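Local coordinates for protein DsrH (Allochromatium vinosum, PDB 2HY5) that forms, together with DsrE and DsrF, the hetero-hexameric DsrEFH complex, which probably takes part in sulfur transfer during intracellular sulfur oxidation, at residues 59-63 with 64-68. Sequence-based numbering, arbitrary orientation.
Sequences LYVLG and PDLKA
The carbonyl of Leu62, last residue of the strand and N-cap of the helix that follows, receives the amides of Asp65 and Leu66 from the first turn. Leu66 N donates to Leu62 O at 3.0 Å, lying in the carbonyl plane, whereas the bond from Asp65 N to the same oxygen is bent (120°) and weak. One residue on, Lys67 N meets Gly63 O at 2.9 Å in a nearly straight bond (173°), so regular helical pairing is already established. Side chains close the corner on two fronts. Val61 and Leu66 cross at about a right angle, with Val61 CG1 pressed tightly on Leu66 CD1 at 3.5 Å and CG2 resting against Leu66 CG. A chi1 of -170° swings Leu62 CG opposite its own N and beside its carbonyl carbon, toward the start of the helix. There CG sits 3.6 Å from Pro64 CD, the two side chains crossing at about a right angle, while Leu62 CD2 touches Asp65 OD2 at 3.3 Å. Shortening Leu62 to an alanine is likely to open a gap beside Pro64 CD and leave Asp65 OD2 without the methyl that lies against it. That carboxylate is fixed from further out: OD2 accepts the backbone N of Glu34, and OD1 forms a salt bridge with Arg69 and a hydrogen bond with Gln15 of the DsrE chain. Tyr85 of helix 85-94 touches Leu62, Pro64 and Asp65, and the DsrF chain packs on Pro64 and Asp65. The abrupt passage from strand 58-62 into helix 63-68 is the strand-to-helix junction of a beta-alpha-beta unit in an alpha/beta fold built on a parallel sheet, here placed at a subunit interface.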
loop_
_atom_site.group_PDB
_atom_site.type_symbol
_atom_site.label_atom_id
_atom_site.label_comp_id
_atom_site.label_asym_id
_atom_site.label_seq_id
_atom_site.Cartn_x
_atom_site.Cartn_y
_atom_site.Cartn_z
ATOM N N LEU C 59 -22.265 -1.612 -13.904
ATOM C CA LEU C 59 -21.385 -2.042 -12.819
ATOM C C LEU C 59 -21.279 -3.559 -12.741
ATOM O O LEU C 59 -22.274 -4.274 -12.897
ATOM C CB LEU C 59 -21.901 -1.511 -11.477
ATOM C CG LEU C 59 -22.149 -0.009 -11.332
ATOM C CD1 LEU C 59 -22.564 0.285 -9.893
ATOM C CD2 LEU C 59 -20.898 0.775 -11.699
ATOM N N TYR C 60 -20.064 -4.038 -12.492
ATOM C CA TYR C 60 -19.789 -5.467 -12.379
ATOM C C TYR C 60 -18.960 -5.708 -11.131
ATOM O O TYR C 60 -18.223 -4.827 -10.692
ATOM C CB TYR C 60 -18.990 -5.962 -13.586
ATOM C CG TYR C 60 -19.657 -5.723 -14.913
ATOM C CD1 TYR C 60 -19.624 -4.466 -15.517
ATOM C CD2 TYR C 60 -20.343 -6.749 -15.558
ATOM C CE1 TYR C 60 -20.260 -4.241 -16.736
ATOM C CE2 TYR C 60 -20.984 -6.532 -16.777
ATOM C CZ TYR C 60 -20.939 -5.278 -17.356
ATOM O OH TYR C 60 -21.594 -5.058 -18.546
ATOM N N VAL C 61 -19.083 -6.901 -10.565
ATOM C CA VAL C 61 -18.322 -7.255 -9.377
ATOM C C VAL C 61 -17.748 -8.646 -9.606
ATOM O O VAL C 61 -18.419 -9.508 -10.167
ATOM C CB VAL C 61 -19.223 -7.236 -8.111
ATOM C CG1 VAL C 61 -20.341 -8.258 -8.231
ATOM C CG2 VAL C 61 -18.387 -7.504 -6.875
ATOM N N LEU C 62 -16.504 -8.865 -9.186
ATOM C CA LEU C 62 -15.866 -10.163 -9.388
ATOM C C LEU C 62 -16.318 -11.182 -8.343
ATOM O O LEU C 62 -15.989 -11.072 -7.162
ATOM C CB LEU C 62 -14.339 -10.004 -9.367
ATOM C CG LEU C 62 -13.525 -11.222 -9.809
ATOM C CD1 LEU C 62 -13.819 -11.569 -11.268
ATOM C CD2 LEU C 62 -12.051 -10.912 -9.632
ATOM N N GLY C 63 -17.082 -12.172 -8.800
ATOM C CA GLY C 63 -17.609 -13.206 -7.925
ATOM C C GLY C 63 -16.591 -13.915 -7.051
ATOM O O GLY C 63 -16.855 -14.145 -5.871
ATOM N N PRO C 64 -15.428 -14.300 -7.600
ATOM C CA PRO C 64 -14.407 -14.984 -6.802
ATOM C C PRO C 64 -13.977 -14.170 -5.579
ATOM O O PRO C 64 -13.805 -14.727 -4.492
ATOM C CB PRO C 64 -13.278 -15.189 -7.805
ATOM C CG PRO C 64 -14.024 -15.430 -9.079
ATOM C CD PRO C 64 -15.079 -14.338 -9.033
ATOM N N ASP C 65 -13.796 -12.862 -5.750
ATOM C CA ASP C 65 -13.405 -12.016 -4.625
ATOM C C ASP C 65 -14.577 -11.838 -3.660
ATOM O O ASP C 65 -14.388 -11.775 -2.445
ATOM C CB ASP C 65 -12.880 -10.659 -5.116
ATOM C CG ASP C 65 -11.412 -10.719 -5.531
ATOM O OD1 ASP C 65 -10.608 -11.299 -4.766
ATOM O OD2 ASP C 65 -11.050 -10.180 -6.602
ATOM N N LEU C 66 -15.789 -11.767 -4.202
ATOM C CA LEU C 66 -16.978 -11.632 -3.365
ATOM C C LEU C 66 -17.083 -12.829 -2.436
ATOM O O LEU C 66 -17.234 -12.681 -1.222
ATOM C CB LEU C 66 -18.241 -11.585 -4.231
ATOM C CG LEU C 66 -18.911 -10.254 -4.557
ATOM C CD1 LEU C 66 -20.004 -10.501 -5.587
ATOM C CD2 LEU C 66 -19.495 -9.630 -3.289
ATOM N N LYS C 67 -17.009 -14.022 -3.022
ATOM C CA LYS C 67 -17.121 -15.264 -2.266
ATOM C C LYS C 67 -15.992 -15.442 -1.259
ATOM O O LYS C 67 -16.209 -15.920 -0.148
ATOM C CB LYS C 67 -17.120 -16.473 -3.211
ATOM C CG LYS C 67 -18.086 -16.416 -4.377
ATOM C CD LYS C 67 -17.837 -17.607 -5.298
ATOM C CE LYS C 67 -18.336 -17.370 -6.721
ATOM N NZ LYS C 67 -19.803 -17.134 -6.801
ATOM N N ALA C 68 -14.783 -15.065 -1.649
ATOM C CA ALA C 68 -13.635 -15.205 -0.772
ATOM C C ALA C 68 -13.810 -14.370 0.492
ATOM O O ALA C 68 -13.324 -14.731 1.567
ATOM C CB ALA C 68 -12.379 -14.779 -1.502
#